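Local coordinates for diaminopimelate decarboxylase (Phaeodactylum tricornutum, PDB 7JPJ), which probably decarboxylates diaminopimelate to lysine with pyridoxal 5'-phosphate as its cofactor, in lysine biosynthesis, and works as an obligate dimer, at residues 350-355 against 376-381; 19-22 against 28-31. One frame throughout, in Å; residues are numbered along the deposited sequence.

Contact 1: 350-355 against 376-381; sequences VVVVGH and QELRAA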
# COMPACT_ATOMS: atom_id res chain seq x y z
N VAL A 350 -11.66 22.72 2.68
CA VAL A 350 -10.25 22.46 2.44
C VAL A 350 -10.09 21.12 1.73
O VAL A 350 -11.03 20.32 1.64
CB VAL A 350 -9.42 22.47 3.74
CG1 VAL A 350 -9.53 23.82 4.45
CG2 VAL A 350 -9.85 21.33 4.65
N VAL A 351 -8.88 20.90 1.23
CA VAL A 351 -8.42 19.60 0.75
C VAL A 351 -7.33 19.13 1.69
O VAL A 351 -6.48 19.92 2.11
CB VAL A 351 -7.91 19.69 -0.70
CG1 VAL A 351 -7.23 18.39 -1.11
CG2 VAL A 351 -9.04 20.03 -1.65
N VAL A 352 -7.36 17.85 2.05
CA VAL A 352 -6.41 17.27 3.00
C VAL A 352 -5.43 16.40 2.23
O VAL A 352 -5.83 15.48 1.50
CB VAL A 352 -7.13 16.46 4.09
CG1 VAL A 352 -6.13 15.98 5.13
CG2 VAL A 352 -8.22 17.30 4.73
N VAL A 353 -4.13 16.68 2.38
CA VAL A 353 -3.09 15.93 1.70
C VAL A 353 -2.16 15.31 2.73
O VAL A 353 -2.07 15.75 3.88
CB VAL A 353 -2.29 16.80 0.71
CG1 VAL A 353 -3.21 17.42 -0.34
CG2 VAL A 353 -1.51 17.88 1.45
N GLY A 354 -1.44 14.27 2.29
CA GLY A 354 -0.51 13.58 3.15
C GLY A 354 0.91 14.12 3.05
O GLY A 354 1.24 14.94 2.20
N HIS A 355 1.77 13.63 3.95
CA HIS A 355 3.14 14.10 4.05
C HIS A 355 4.09 13.43 3.06
O HIS A 355 5.26 13.82 2.99
CB HIS A 355 3.66 13.91 5.48
CG HIS A 355 3.68 12.49 5.94
ND1 HIS A 355 4.26 12.10 7.13
CD2 HIS A 355 3.20 11.35 5.37
CE1 HIS A 355 4.13 10.80 7.28
NE2 HIS A 355 3.49 10.32 6.23
N GLN A 376 -13.96 18.92 1.89
CA GLN A 376 -14.87 18.70 3.01
C GLN A 376 -14.97 19.97 3.84
O GLN A 376 -13.96 20.65 4.08
CB GLN A 376 -14.41 17.53 3.88
CG GLN A 376 -14.26 16.21 3.14
CD GLN A 376 -14.16 15.01 4.07
OE1 GLN A 376 -14.48 15.10 5.26
NE2 GLN A 376 -13.71 13.88 3.54
N GLU A 377 -16.18 20.30 4.28
CA GLU A 377 -16.39 21.42 5.19
C GLU A 377 -16.03 20.97 6.60
O GLU A 377 -16.72 20.13 7.18
CB GLU A 377 -17.82 21.92 5.11
CG GLU A 377 -18.00 23.41 5.42
CD GLU A 377 -19.46 23.84 5.44
OE1 GLU A 377 -19.87 24.56 6.38
OE2 GLU A 377 -20.19 23.45 4.51
N LEU A 378 -14.94 21.51 7.14
CA LEU A 378 -14.47 21.16 8.47
C LEU A 378 -14.28 22.44 9.29
O LEU A 378 -14.48 23.55 8.80
CB LEU A 378 -13.16 20.36 8.42
CG LEU A 378 -13.04 19.32 7.31
CD1 LEU A 378 -11.58 19.07 6.96
CD2 LEU A 378 -13.73 18.03 7.73
N ARG A 379 -13.91 22.25 10.56
CA ARG A 379 -13.57 23.38 11.40
C ARG A 379 -12.32 24.07 10.86
O ARG A 379 -11.37 23.41 10.43
CB ARG A 379 -13.34 22.92 12.84
CG ARG A 379 -12.74 23.98 13.76
CD ARG A 379 -12.42 23.40 15.14
NE ARG A 379 -11.71 24.36 15.99
CZ ARG A 379 -10.38 24.46 16.04
NH1 ARG A 379 -9.62 23.68 15.29
NH2 ARG A 379 -9.81 25.35 16.84
N ALA A 380 -12.35 25.40 10.85
CA ALA A 380 -11.17 26.17 10.46
C ALA A 380 -9.97 25.73 11.28
O ALA A 380 -10.01 25.72 12.52
CB ALA A 380 -11.43 27.66 10.66
N ALA A 381 -8.91 25.33 10.59
CA ALA A 381 -7.75 24.72 11.23
C ALA A 381 -6.56 25.65 11.15
O ALA A 381 -6.21 26.14 10.06
CB ALA A 381 -7.41 23.37 10.59
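Val350 and Gln376 form a single antiparallel, hydrogen-bonded pair where strand 347-353 meets strand 373-379, in the mixed beta sheet that accompanies the pyridoxal-binding barrel, as in fold-type III decarboxylases. Both backbone bonds of the pair are present but long. Gln376 N reaches Val350 O over 3.3 Å, whereas the return bond from Val350 N to Gln376 O, at 3.4 Å, is weak. Within the two segments this is the sole bridge: 350-353 and 376-379 leave it at 87° to each other.

The closer packing lies on the face that carries Val350 and Leu378. Their side chains meet at roughly a right angle, with one methyl branch from each making the touch. In Val350, CG1 stands anti to the carbonyl carbon (chi1 -59°), which leaves CG2 between the backbone N and the carbonyl carbon and turned to the leucine. Val352, next but one along the strand, adds a second, looser valine methyl to the same leucine. Thr308, Leu310 and Leu312 of strand 308-312 pack against the valines, and Ile333 of strand 331-334 covers Leu378, so this part is buried.

The edge at Gln376 is looser, although its side chain shares the face of Val350. Gln376 is partly exposed; the nearest approach of its side chain to segment 350-355 is Gln376 CB to Val350 O, 4.9 Å, and it rests on Ile331 and adds no polar bond across the contact. Glu377 turns its side chain away from segment 350-355 and is exposed to solvent. The apolar part of the contact thus gathers on one leucine methyl, Leu378 CD1, which lies 3.7 Å from Val350 CG2 and 4.4 Å from Val352 CG2.

Contact 2: 19-22 against 28-31; sequences ACID and PLYA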
# COMPACT_ATOMS: atom_id res chain seq x y z
N ALA A 19 -4.73 13.35 25.20
CA ALA A 19 -4.28 12.28 26.09
C ALA A 19 -3.62 11.15 25.31
O ALA A 19 -2.64 10.56 25.77
CB ALA A 19 -5.46 11.75 26.91
N CYS A 20 -4.16 10.83 24.12
CA CYS A 20 -3.55 9.81 23.28
C CYS A 20 -2.19 10.26 22.75
O CYS A 20 -1.23 9.48 22.75
CB CYS A 20 -4.48 9.47 22.11
SG CYS A 20 -6.08 8.84 22.59
N ILE A 21 -2.10 11.51 22.30
CA ILE A 21 -0.85 12.02 21.73
C ILE A 21 0.27 11.97 22.77
O ILE A 21 1.40 11.59 22.45
CB ILE A 21 -1.06 13.44 21.18
CG1 ILE A 21 -2.16 13.44 20.12
CG2 ILE A 21 0.24 13.97 20.60
CD1 ILE A 21 -2.44 14.80 19.53
N ASP A 22 -0.04 12.35 24.01
CA ASP A 22 0.95 12.26 25.08
C ASP A 22 1.39 10.82 25.33
O ASP A 22 2.57 10.56 25.59
CB ASP A 22 0.40 12.89 26.35
CG ASP A 22 0.09 14.37 26.18
OD1 ASP A 22 -0.03 14.84 25.03
OD2 ASP A 22 -0.07 15.06 27.21
N PRO A 28 1.97 11.13 14.03
CA PRO A 28 0.64 10.51 13.99
C PRO A 28 0.53 9.26 14.86
O PRO A 28 1.55 8.76 15.35
CB PRO A 28 0.48 10.15 12.52
CG PRO A 28 1.87 9.85 12.07
CD PRO A 28 2.77 10.78 12.85
N LEU A 29 -0.69 8.76 15.06
CA LEU A 29 -0.91 7.56 15.85
C LEU A 29 -2.27 6.97 15.50
O LEU A 29 -3.15 7.66 14.98
CB LEU A 29 -0.81 7.85 17.35
CG LEU A 29 -1.81 8.87 17.91
CD1 LEU A 29 -2.96 8.19 18.66
CD2 LEU A 29 -1.09 9.86 18.81
N TYR A 30 -2.42 5.69 15.80
CA TYR A 30 -3.70 5.00 15.71
C TYR A 30 -4.32 4.93 17.10
O TYR A 30 -3.64 4.56 18.07
CB TYR A 30 -3.55 3.58 15.15
CG TYR A 30 -2.96 3.48 13.75
CD1 TYR A 30 -3.76 3.65 12.63
CD2 TYR A 30 -1.62 3.16 13.56
CE1 TYR A 30 -3.23 3.54 11.36
CE2 TYR A 30 -1.09 3.05 12.29
CZ TYR A 30 -1.89 3.24 11.19
OH TYR A 30 -1.37 3.12 9.93
N ALA A 31 -5.59 5.28 17.20
CA ALA A 31 -6.34 5.22 18.45
C ALA A 31 -7.47 4.21 18.31
O ALA A 31 -8.26 4.29 17.37
CB ALA A 31 -6.89 6.60 18.83
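Leu29 is the bump of this contact, and the hollow it fills is the surface that Cys20 and Ile21 present on one side of helix 14-24. The helix packs against the start of strand 29-33, to which it is joined by a short connection ending in the cis peptide bond before Pro28, so the chain folds back and lays its first strand against the helix just made.

The two methyl groups of Leu29 divide the work. CD1 sits against the side chain of Cys20, 4.0 Å from its CB. The other branch pushes further in, toward the helix backbone: Leu29 CD2 lies 3.6 Å from Ile21 CA and 4.0 Å from Cys20 O, and it also meets the isoleucine side chain, with Ile21 CG1 4.0 Å away. The leucine and isoleucine side chains cross at about a right angle. In Leu29, chi1 of 60° puts CG between the backbone N and the carbonyl carbon, and chi2 of 103° spreads the methyls, CD1 to Cys20 and CD2 to Ile21.

A shallower fit lies one strand repeat on. Ala31 points to the same side as Leu29, and its short side chain makes a loose touch, with Cys20 SG and Ala31 CB 4.5 Å apart. Tyr30, between them, sends its side chain to the other face, where its hydroxyl bonds Asp318 O. Around the contact, Val415 backs Cys20, while Val292 and Val413 flank Leu29 from the two neighbouring strands.

No hydrogen bond crosses between the segments, so the contact is one of apolar packing, consistent with the burial of all four touching residues.

In the fold
Contacts 1 and 2 both reach the same mixed sheet and lie on the same side of the chain's centre. Strand 29-33 is linked to strand 373-379 through strands 289-300, 308-312 and 347-353 in turn. The centres of the two contacts are about 19 Å apart and their nearest atoms about 5 Å, without touching. Contact 2 packs helix 14-24 against this sheet; contact 1 joins two of its strands. Neither belongs to the D-lysine pocket of Lys240, Val241, Arg243 and Arg321, and the Gln376 side chain stays about 14 Å from the ligand. Still, segment 350-355 leads to Cys357, the predicted proton donor, and His355 ND1 bonds Glu105 of the second subunit.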